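Local coordinates for protein UDP-N-acetylglucosamine 4,6-dehydratase (Vibrio fischeri, PDB 3PVZ) that binds NAD and probably catalyses the 4,6-dehydration of UDP-N-acetylglucosamine, at residues L17-Q20 and D21-N25; Q30-V33 and S34-F38; T52-I55 and F56-P60. All blocks are in the same frame, centred on the assembly; numbering follows the deposited sequence.

Interaction 1. Residues L17-Q20 and D21-N25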
ATOM      1  N   LEU A  17     -13.254  -5.715 -24.495  1.00 50.16           N
ATOM      2  CA  LEU A  17     -14.507  -4.958 -24.446  1.00 48.70           C
ATOM      3  C   LEU A  17     -14.601  -3.754 -25.377  1.00 46.90           C
ATOM      4  O   LEU A  17     -15.656  -3.498 -25.940  1.00 46.10           O
ATOM      5  CB  LEU A  17     -14.780  -4.444 -23.035  1.00 48.51           C
ATOM      6  CG  LEU A  17     -15.856  -5.160 -22.242  1.00 50.74           C
ATOM      7  CD1 LEU A  17     -15.404  -6.547 -22.021  1.00 51.61           C
ATOM      8  CD2 LEU A  17     -16.107  -4.449 -20.916  1.00 51.34           C
ATOM      9  N   PHE A  18     -13.524  -2.976 -25.491  1.00 45.13           N
ATOM     10  CA  PHE A  18     -13.609  -1.659 -26.128  1.00 43.89           C
ATOM     11  C   PHE A  18     -12.838  -1.562 -27.457  1.00 44.41           C
ATOM     12  O   PHE A  18     -12.518  -0.469 -27.935  1.00 43.19           O
ATOM     13  CB  PHE A  18     -13.042  -0.634 -25.189  1.00 42.81           C
ATOM     14  CG  PHE A  18     -13.609  -0.683 -23.817  1.00 40.82           C
ATOM     15  CD1 PHE A  18     -14.964  -0.647 -23.611  1.00 40.96           C
ATOM     16  CD2 PHE A  18     -12.777  -0.697 -22.721  1.00 38.98           C
ATOM     17  CE1 PHE A  18     -15.481  -0.660 -22.342  1.00 41.21           C
ATOM     18  CE2 PHE A  18     -13.289  -0.699 -21.445  1.00 39.48           C
ATOM     19  CZ  PHE A  18     -14.636  -0.708 -21.250  1.00 40.06           C
ATOM     20  N   HIS A  19     -12.546  -2.707 -28.039  1.00 44.83           N
ATOM     21  CA  HIS A  19     -11.809  -2.753 -29.280  1.00 46.67           C
ATOM     22  C   HIS A  19     -12.348  -1.771 -30.342  1.00 46.25           C
ATOM     23  O   HIS A  19     -11.578  -1.084 -31.027  1.00 45.82           O
ATOM     24  CB  HIS A  19     -11.779  -4.203 -29.808  1.00 47.76           C
ATOM     25  CG  HIS A  19     -10.903  -4.377 -30.997  1.00 50.53           C
ATOM     26  ND1 HIS A  19     -11.398  -4.410 -32.281  1.00 54.70           N
ATOM     27  CD2 HIS A  19      -9.556  -4.463 -31.107  1.00 53.43           C
ATOM     28  CE1 HIS A  19     -10.397  -4.545 -33.132  1.00 55.89           C
ATOM     29  NE2 HIS A  19      -9.267  -4.573 -32.447  1.00 56.43           N
ATOM     30  N   GLN A  20     -13.659  -1.656 -30.442  1.00 45.78           N
ATOM     31  CA  GLN A  20     -14.253  -0.735 -31.424  1.00 46.14           C
ATOM     32  C   GLN A  20     -14.076   0.764 -31.073  1.00 44.27           C
ATOM     33  O   GLN A  20     -13.687   1.574 -31.928  1.00 44.36           O
ATOM     34  CB  GLN A  20     -15.741  -1.060 -31.617  1.00 47.88           C
ATOM     35  CG  GLN A  20     -16.024  -2.469 -32.211  1.00 52.09           C
ATOM     36  CD  GLN A  20     -15.793  -3.648 -31.202  1.00 55.46           C
ATOM     37  OE1 GLN A  20     -15.626  -3.448 -29.978  1.00 55.10           O
ATOM     38  NE2 GLN A  20     -15.763  -4.879 -31.739  1.00 59.13           N
ATOM     39  N   ASP A  21     -14.360   1.134 -29.827  1.00 42.04           N
ATOM     40  CA  ASP A  21     -14.201   2.518 -29.386  1.00 40.15           C
ATOM     41  C   ASP A  21     -12.767   2.963 -29.328  1.00 39.09           C
ATOM     42  O   ASP A  21     -12.451   4.064 -29.725  1.00 38.65           O
ATOM     43  CB  ASP A  21     -14.860   2.708 -28.035  1.00 40.50           C
ATOM     44  CG  ASP A  21     -16.396   2.525 -28.105  1.00 41.10           C
ATOM     45  OD1 ASP A  21     -17.038   2.849 -29.131  1.00 44.07           O
ATOM     46  OD2 ASP A  21     -16.975   2.059 -27.135  1.00 42.43           O
ATOM     47  N   ILE A  22     -11.882   2.095 -28.864  1.00 38.99           N
ATOM     48  CA  ILE A  22     -10.475   2.410 -28.846  1.00 38.38           C
ATOM     49  C   ILE A  22      -9.931   2.592 -30.278  1.00 38.81           C
ATOM     50  O   ILE A  22      -9.262   3.603 -30.561  1.00 37.96           O
ATOM     51  CB  ILE A  22      -9.641   1.331 -28.093  1.00 38.27           C
ATOM     52  CG1 ILE A  22      -9.922   1.413 -26.599  1.00 38.40           C
ATOM     53  CG2 ILE A  22      -8.107   1.506 -28.382  1.00 37.42           C
ATOM     54  CD1 ILE A  22      -9.400   2.744 -25.911  1.00 38.55           C
ATOM     55  N   ASN A  23     -10.190   1.616 -31.156  1.00 39.20           N
ATOM     56  CA  ASN A  23      -9.724   1.694 -32.530  1.00 39.51           C
ATOM     57  C   ASN A  23     -10.259   2.896 -33.244  1.00 38.36           C
ATOM     58  O   ASN A  23      -9.522   3.577 -33.917  1.00 38.25           O
ATOM     59  CB  ASN A  23     -10.069   0.462 -33.325  1.00 41.07           C
ATOM     60  CG  ASN A  23      -9.056  -0.624 -33.151  1.00 46.07           C
ATOM     61  OD1 ASN A  23      -7.964  -0.378 -32.670  1.00 52.90           O
ATOM     62  ND2 ASN A  23      -9.403  -1.844 -33.560  1.00 52.48           N
ATOM     63  N   ALA A  24     -11.533   3.185 -33.059  1.00 38.10           N
ATOM     64  CA  ALA A  24     -12.161   4.356 -33.672  1.00 37.77           C
ATOM     65  C   ALA A  24     -11.562   5.700 -33.202  1.00 37.36           C
ATOM     66  O   ALA A  24     -11.626   6.681 -33.924  1.00 37.64           O
ATOM     67  CB  ALA A  24     -13.679   4.327 -33.405  1.00 37.41           C
ATOM     68  N   ASN A  25     -10.977   5.746 -32.005  1.00 36.79           N
ATOM     69  CA  ASN A  25     -10.494   7.005 -31.415  1.00 36.50           C
ATOM     70  C   ASN A  25      -8.985   7.047 -31.237  1.00 36.40           C
ATOM     71  O   ASN A  25      -8.458   7.983 -30.634  1.00 36.47           O
ATOM     72  CB  ASN A  25     -11.202   7.218 -30.078  1.00 35.67           C
ATOM     73  CG  ASN A  25     -12.653   7.602 -30.281  1.00 38.48           C
ATOM     74  OD1 ASN A  25     -12.934   8.725 -30.701  1.00 38.71           O
ATOM     75  ND2 ASN A  25     -13.569   6.667 -30.053  1.00 34.10           N
TER
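Over one face of the His19 imidazole lies the side-chain amide of Asn23, one helical turn on, with Asn23 CG 4.0 Å above the ring plane and offset toward the rim. The two planes stand 74° apart, so this is no stack. His19 reaches the spot with CG anti to its backbone N (chi1 -173°); both polar groups suit this exposed flank of the helix. The ring of Phe18 instead has Leu17 CB, from its chain neighbour, over the centre of one face, while Phe18 CB packs 4.0 Å from Ile22 CG1. These apolar groups turn inward, where helix 237-250 covers Ile22 and Pro259 touches the Phe18 side chain. The carboxylate of Asp21 accepts from the backbone N of Asp338 and Asn339, tying the first turn to the loop before strand 340-344. Further along, Asn25 ND2 folds back onto Asp21 O at 2.9 Å, nearly within its own amide plane. Backbone bonds from Ile22 N to Phe18 O (2.8 Å), Asn23 N to His19 O and Ala24 N to Gln20 O set the repeat. With Phe18 in the N-cap position, this is the amphipathic opening turn of an alpha-helix, helix 19-34.

Interaction 2. Residues Q30-V33 and S34-F38. With NA (sodium ion), chain I.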
ATOM      1  N   GLN A  30      -3.853   9.514 -29.650  1.00 30.96           N
ATOM      2  CA  GLN A  30      -2.431   9.655 -29.831  1.00 31.00           C
ATOM      3  C   GLN A  30      -2.032  11.104 -30.028  1.00 29.67           C
ATOM      4  O   GLN A  30      -1.026  11.525 -29.546  1.00 27.55           O
ATOM      5  CB  GLN A  30      -1.966   8.788 -30.989  1.00 31.15           C
ATOM      6  CG  GLN A  30      -1.680   7.374 -30.558  1.00 33.32           C
ATOM      7  CD  GLN A  30      -1.278   6.483 -31.727  1.00 33.36           C
ATOM      8  OE1 GLN A  30      -0.664   6.958 -32.660  1.00 38.96           O
ATOM      9  NE2 GLN A  30      -1.624   5.201 -31.668  1.00 33.23           N
ATOM     10  N   SER A  31      -2.849  11.851 -30.755  1.00 31.13           N
ATOM     11  CA  SER A  31      -2.674  13.281 -30.904  1.00 31.09           C
ATOM     12  C   SER A  31      -2.742  13.977 -29.557  1.00 31.00           C
ATOM     13  O   SER A  31      -1.841  14.759 -29.260  1.00 32.81           O
ATOM     14  CB  SER A  31      -3.694  13.848 -31.886  1.00 31.72           C
ATOM     15  OG  SER A  31      -3.703  15.251 -31.822  1.00 33.14           O
ATOM     16  N   VAL A  32      -3.753  13.693 -28.727  1.00 29.84           N
ATOM     17  CA  VAL A  32      -3.909  14.357 -27.440  1.00 28.51           C
ATOM     18  C   VAL A  32      -2.784  14.016 -26.453  1.00 28.01           C
ATOM     19  O   VAL A  32      -2.132  14.916 -25.937  1.00 26.78           O
ATOM     20  CB  VAL A  32      -5.281  14.097 -26.796  1.00 30.01           C
ATOM     21  CG1 VAL A  32      -5.319  14.569 -25.324  1.00 29.31           C
ATOM     22  CG2 VAL A  32      -6.430  14.834 -27.620  1.00 29.05           C
ATOM     23  N   VAL A  33      -2.481  12.731 -26.292  1.00 27.14           N
ATOM     24  CA  VAL A  33      -1.495  12.291 -25.339  1.00 25.82           C
ATOM     25  C   VAL A  33      -0.108  12.856 -25.678  1.00 26.61           C
ATOM     26  O   VAL A  33       0.662  13.282 -24.795  1.00 25.01           O
ATOM     27  CB  VAL A  33      -1.418  10.750 -25.293  1.00 25.55           C
ATOM     28  CG1 VAL A  33      -0.246  10.308 -24.456  1.00 24.31           C
ATOM     29  CG2 VAL A  33      -2.722  10.186 -24.739  1.00 26.86           C
ATOM     30  N   SER A  34       0.216  12.855 -26.965  1.00 27.95           N
ATOM     31  CA  SER A  34       1.511  13.357 -27.409  1.00 28.99           C
ATOM     32  C   SER A  34       1.728  14.884 -27.128  1.00 27.72           C
ATOM     33  O   SER A  34       2.863  15.362 -27.122  1.00 26.42           O
ATOM     34  CB  SER A  34       1.694  13.070 -28.907  1.00 30.50           C
ATOM     35  OG  SER A  34       1.015  14.092 -29.674  1.00 34.03           O
ATOM     36  N   GLN A  35       0.658  15.647 -26.959  1.00 27.09           N
ATOM     37  CA  GLN A  35       0.794  17.068 -26.607  1.00 27.07           C
ATOM     38  C   GLN A  35       0.297  17.416 -25.216  1.00 26.44           C
ATOM     39  O   GLN A  35      -0.013  18.628 -24.921  1.00 27.10           O
ATOM     40  CB  GLN A  35       0.071  18.013 -27.626  1.00 27.51           C
ATOM     41  CG  GLN A  35      -1.043  17.476 -28.379  1.00 31.63           C
ATOM     42  CD  GLN A  35      -1.667  18.499 -29.368  1.00 36.83           C
ATOM     43  OE1 GLN A  35      -1.655  19.716 -29.122  1.00 35.56           O
ATOM     44  NE2 GLN A  35      -2.186  18.000 -30.469  1.00 32.29           N
ATOM     45  N   SER A  36       0.158  16.429 -24.353  1.00 25.25           N
ATOM     46  CA  SER A  36      -0.380  16.734 -23.029  1.00 25.67           C
ATOM     47  C   SER A  36       0.470  16.166 -21.924  1.00 24.57           C
ATOM     48  O   SER A  36       1.338  15.242 -22.113  1.00 24.24           O
ATOM     49  CB  SER A  36      -1.843  16.266 -22.897  1.00 25.93           C
ATOM     50  OG  SER A  36      -2.572  16.684 -24.022  1.00 27.27           O
ATOM     51  N   ARG A  37       0.307  16.818 -20.787  1.00 22.76           N
ATOM     52  CA  ARG A  37       0.943  16.489 -19.541  1.00 22.43           C
ATOM     53  C   ARG A  37      -0.006  15.785 -18.587  1.00 23.33           C
ATOM     54  O   ARG A  37      -1.116  16.269 -18.339  1.00 22.96           O
ATOM     55  CB  ARG A  37       1.383  17.794 -18.923  1.00 22.48           C
ATOM     56  CG  ARG A  37       2.376  18.601 -19.819  1.00 22.69           C
ATOM     57  CD  ARG A  37       2.561  20.000 -19.326  1.00 22.63           C
ATOM     58  NE  ARG A  37       1.317  20.759 -19.449  1.00 25.06           N
ATOM     59  CZ  ARG A  37       1.146  22.004 -19.035  1.00 26.42           C
ATOM     60  NH1 ARG A  37      -0.010  22.605 -19.261  1.00 26.93           N
ATOM     61  NH2 ARG A  37       2.113  22.660 -18.422  1.00 29.98           N
ATOM     62  N   PHE A  38       0.448  14.699 -17.979  1.00 22.98           N
ATOM     63  CA  PHE A  38      -0.378  13.876 -17.119  1.00 23.31           C
ATOM     64  C   PHE A  38       0.236  13.659 -15.755  1.00 24.03           C
ATOM     65  O   PHE A  38       1.429  13.319 -15.624  1.00 25.62           O
ATOM     66  CB  PHE A  38      -0.679  12.490 -17.718  1.00 25.19           C
ATOM     67  CG  PHE A  38      -1.316  12.511 -19.066  1.00 23.50           C
ATOM     68  CD1 PHE A  38      -2.666  12.260 -19.201  1.00 27.89           C
ATOM     69  CD2 PHE A  38      -0.586  12.808 -20.186  1.00 23.79           C
ATOM     70  CE1 PHE A  38      -3.268  12.275 -20.434  1.00 29.91           C
ATOM     71  CE2 PHE A  38      -1.187  12.870 -21.424  1.00 26.03           C
ATOM     72  CZ  PHE A  38      -2.521  12.589 -21.557  1.00 27.06           C
TER
HETATM   73 NA    NA I 607      -0.268  21.113 -24.932  1.00 40.96          NA
HETATM   74  O   HOH W   1      -1.548  21.194 -26.748  1.00 39.02           O
HETATM   75  O   HOH W   2       0.230  21.024 -22.706  1.00 24.86           O
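Val32 O is held from opposite faces of its carbonyl plane, by Gln35 N at 3.1 Å and by the hydroxyl Ser36 OG at 2.6 Å. Both donors stand well out of that plane, at the place where helix 19-34 ends. Ser36 OG can take part because it stands beside its own backbone N (chi1 -47°), turned back toward the helix; a serine is short and polar enough for this buried place. One residue on, Val33 O receives Ser36 N at 3.2 Å.

The outer flank is polar. Ser34 OG, set between its backbone N and carbonyl carbon (chi1 82°), donates to Ser31 O at 3.0 Å and so occupies a carbonyl of the last turn. The amide end of Gln35 adds only weak bonds from NE2 to Ser31 OG and Ser31 O. On the same amide, OE1 accepts a hydrogen bond from a water that is also a ligand of a sodium ion. The ion is coordinated directly by the backbone Gln35 O, 2.5 Å away, and by a second water. A cation just beyond the C-terminal end of a helix would probably feel a favourable helix dipole.

The inner flank is apolar: Val33 CG2 meets Phe38 CZ at 4.0 Å, the two side chains crossing at about a right angle, and Val33 O approaches the ring edge in its plane. Branched valine and flat phenylalanine thus fill the angle between helix and strand. Here helix 19-34 hands over to strand 37-41, which runs between strands 62-66 and 115-118; Ile55 of helix 46-56 lies against both Val33 and Phe38, and Tyr115 of strand 115-118 meets the Phe38 ring.

Interaction 3. Residues T52-I55 and F56-P60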
ATOM      1  N   THR A  52      -1.774   4.191 -16.486  1.00 26.74           N
ATOM      2  CA  THR A  52      -0.435   4.767 -16.692  1.00 27.74           C
ATOM      3  C   THR A  52       0.216   4.153 -17.934  1.00 27.94           C
ATOM      4  O   THR A  52       0.791   4.842 -18.769  1.00 27.11           O
ATOM      5  CB  THR A  52       0.492   4.535 -15.448  1.00 27.44           C
ATOM      6  OG1 THR A  52      -0.048   5.190 -14.289  1.00 29.18           O
ATOM      7  CG2 THR A  52       1.913   5.113 -15.703  1.00 28.13           C
ATOM      8  N   LYS A  53       0.040   2.850 -18.077  1.00 28.66           N
ATOM      9  CA  LYS A  53       0.508   2.146 -19.275  1.00 29.65           C
ATOM     10  C   LYS A  53      -0.283   2.625 -20.496  1.00 29.16           C
ATOM     11  O   LYS A  53       0.317   2.965 -21.493  1.00 29.56           O
ATOM     12  CB  LYS A  53       0.377   0.673 -19.099  1.00 30.16           C
ATOM     13  CG  LYS A  53       1.294   0.192 -17.994  1.00 33.80           C
ATOM     14  CD  LYS A  53       1.586  -1.255 -18.081  1.00 38.78           C
ATOM     15  CE  LYS A  53       0.408  -2.070 -17.674  1.00 44.45           C
ATOM     16  NZ  LYS A  53       0.778  -3.537 -17.714  1.00 47.38           N
ATOM     17  N   GLU A  54      -1.600   2.730 -20.406  1.00 27.78           N
ATOM     18  CA  GLU A  54      -2.327   3.268 -21.536  1.00 28.02           C
ATOM     19  C   GLU A  54      -1.825   4.618 -21.991  1.00 26.17           C
ATOM     20  O   GLU A  54      -1.830   4.901 -23.169  1.00 25.27           O
ATOM     21  CB  GLU A  54      -3.844   3.334 -21.293  1.00 29.68           C
ATOM     22  CG  GLU A  54      -4.487   2.003 -21.188  1.00 30.59           C
ATOM     23  CD  GLU A  54      -4.336   1.184 -22.449  1.00 34.20           C
ATOM     24  OE1 GLU A  54      -4.820   1.653 -23.491  1.00 37.05           O
ATOM     25  OE2 GLU A  54      -3.803   0.062 -22.392  1.00 36.11           O
ATOM     26  N   ILE A  55      -1.376   5.441 -21.080  1.00 26.31           N
ATOM     27  CA  ILE A  55      -0.856   6.754 -21.424  1.00 26.85           C
ATOM     28  C   ILE A  55       0.556   6.586 -22.008  1.00 27.78           C
ATOM     29  O   ILE A  55       0.873   7.074 -23.100  1.00 27.43           O
ATOM     30  CB  ILE A  55      -0.850   7.719 -20.171  1.00 26.75           C
ATOM     31  CG1 ILE A  55      -2.263   7.904 -19.645  1.00 25.73           C
ATOM     32  CG2 ILE A  55      -0.128   9.049 -20.507  1.00 26.02           C
ATOM     33  CD1 ILE A  55      -2.397   8.849 -18.350  1.00 22.04           C
ATOM     34  N   PHE A  56       1.399   5.866 -21.283  1.00 27.92           N
ATOM     35  CA  PHE A  56       2.786   5.728 -21.668  1.00 26.98           C
ATOM     36  C   PHE A  56       2.982   5.221 -23.118  1.00 27.55           C
ATOM     37  O   PHE A  56       3.849   5.708 -23.832  1.00 27.26           O
ATOM     38  CB  PHE A  56       3.495   4.785 -20.694  1.00 26.73           C
ATOM     39  CG  PHE A  56       4.982   4.792 -20.846  1.00 25.84           C
ATOM     40  CD1 PHE A  56       5.579   4.016 -21.796  1.00 25.62           C
ATOM     41  CD2 PHE A  56       5.774   5.610 -20.068  1.00 28.06           C
ATOM     42  CE1 PHE A  56       6.945   4.038 -21.966  1.00 28.40           C
ATOM     43  CE2 PHE A  56       7.174   5.617 -20.221  1.00 25.61           C
ATOM     44  CZ  PHE A  56       7.740   4.810 -21.188  1.00 27.39           C
ATOM     45  N   LYS A  57       2.202   4.236 -23.532  1.00 28.64           N
ATOM     46  CA  LYS A  57       2.373   3.604 -24.842  1.00 29.62           C
ATOM     47  C   LYS A  57       1.960   4.550 -25.973  1.00 29.61           C
ATOM     48  O   LYS A  57       2.260   4.285 -27.140  1.00 28.40           O
ATOM     49  CB  LYS A  57       1.552   2.294 -24.905  1.00 31.88           C
ATOM     50  CG  LYS A  57       0.045   2.436 -24.871  1.00 35.26           C
ATOM     51  CD  LYS A  57      -0.720   1.131 -25.237  1.00 41.95           C
ATOM     52  CE  LYS A  57      -0.983   0.242 -24.036  1.00 46.63           C
ATOM     53  NZ  LYS A  57      -1.997  -0.895 -24.323  1.00 50.86           N
ATOM     54  N   ARG A  58       1.245   5.628 -25.632  1.00 26.84           N
ATOM     55  CA  ARG A  58       0.847   6.642 -26.618  1.00 27.84           C
ATOM     56  C   ARG A  58       1.744   7.897 -26.574  1.00 28.96           C
ATOM     57  O   ARG A  58       1.355   8.990 -27.054  1.00 29.54           O
ATOM     58  CB  ARG A  58      -0.599   7.019 -26.374  1.00 27.95           C
ATOM     59  CG  ARG A  58      -1.542   5.842 -26.784  1.00 27.17           C
ATOM     60  CD  ARG A  58      -2.953   6.164 -26.573  1.00 26.02           C
ATOM     61  NE  ARG A  58      -3.810   5.090 -27.054  1.00 29.23           N
ATOM     62  CZ  ARG A  58      -4.226   4.035 -26.320  1.00 32.33           C
ATOM     63  NH1 ARG A  58      -3.875   3.872 -25.036  1.00 31.68           N
ATOM     64  NH2 ARG A  58      -4.998   3.112 -26.879  1.00 31.46           N
ATOM     65  N   ASN A  59       2.913   7.722 -25.947  1.00 28.35           N
ATOM     66  CA  ASN A  59       4.052   8.632 -26.028  1.00 28.74           C
ATOM     67  C   ASN A  59       3.763  10.061 -25.549  1.00 27.69           C
ATOM     68  O   ASN A  59       3.826  10.977 -26.332  1.00 28.79           O
ATOM     69  CB  ASN A  59       4.571   8.641 -27.456  1.00 29.08           C
ATOM     70  CG  ASN A  59       5.799   9.480 -27.621  1.00 30.83           C
ATOM     71  OD1 ASN A  59       6.676   9.492 -26.750  1.00 33.21           O
ATOM     72  ND2 ASN A  59       5.831  10.277 -28.696  1.00 34.04           N
ATOM     73  N   PRO A  60       3.438  10.227 -24.270  1.00 27.52           N
ATOM     74  CA  PRO A  60       2.990  11.473 -23.683  1.00 26.01           C
ATOM     75  C   PRO A  60       4.122  12.503 -23.485  1.00 26.02           C
ATOM     76  O   PRO A  60       5.281  12.112 -23.266  1.00 22.42           O
ATOM     77  CB  PRO A  60       2.547  11.062 -22.308  1.00 26.18           C
ATOM     78  CG  PRO A  60       3.435   9.916 -21.947  1.00 25.72           C
ATOM     79  CD  PRO A  60       3.615   9.167 -23.252  1.00 27.94           C
TER
HETATM   80  O   HOH W   3      -5.229   0.396 -25.546  1.00 20.33           O
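Arg58 NH1 is bound twice by one residue: Glu54 OE1 takes it at 2.9 Å and the backbone Glu54 O at 3.0 Å. The first bond is almost straight, 177° at the hydrogen, and lies in the guanidinium plane, yet it arrives from above the carboxylate plane, the two flat groups being turned 57° apart. An arginine extended from CG to NE has the length to lie alongside the glutamate, pointing the same way, while Glu54 is bent at chi2 (-61°), which brings its carboxylate round to meet it.

The other carboxylate oxygen, Glu54 OE2, forms a salt bridge with Lys57 NZ at 2.8 Å, again from above the plane. Lys57 also comes alongside Glu54, its chain bent at chi3. A single glutamate therefore joins two cations in one network, and in this largely buried setting the opposite charges would be expected to stabilise one another. Arg58 has a second anion on its NE, Glu26 of helix 19-34, so its guanidinium links two helices.

All this happens where helix 46-56 ends in the first beta-alpha-beta crossover of the Rossmann fold, on the way from strand 37-41 to strand 62-66. The last helical bonds, Phe56 N to Thr52 O at 2.8 Å and Lys57 N to Lys53 O at 3.1 Å, give way to a type I turn from Phe56 to Asn59, with Arg58 N held by Ile55 O at 2.9 Å. Asn59 takes a positive phi, a backbone shape asparagine tolerates well. Pro60 follows, and its CB lies 3.8 Å from Ile55 CG2, the rigid ring crossing the branched side chain at about a right angle. Phe56, on another side, meets the ring of Phe91 edge-to-face.

The three contacts follow one another along the chain, marking the start of helix 19-34, its end with the entry into strand 37-41, and the end of helix 46-56 before strand 62-66. Interactions 1 and 2 share helix 19-34, their centres 18 Å apart without touching. Interaction 3 touches both: Arg58 packs on Ile22 of interaction 1, and Arg58 and Pro60 lie against Val33 of interaction 2, whose centre is only 9 Å away. Helix 19-34 is thus packed onto the first crossover of the Rossmann sheet. The NAD lies nearer the other end of helix 46-56, about 10 Å from the Thr52 side chain.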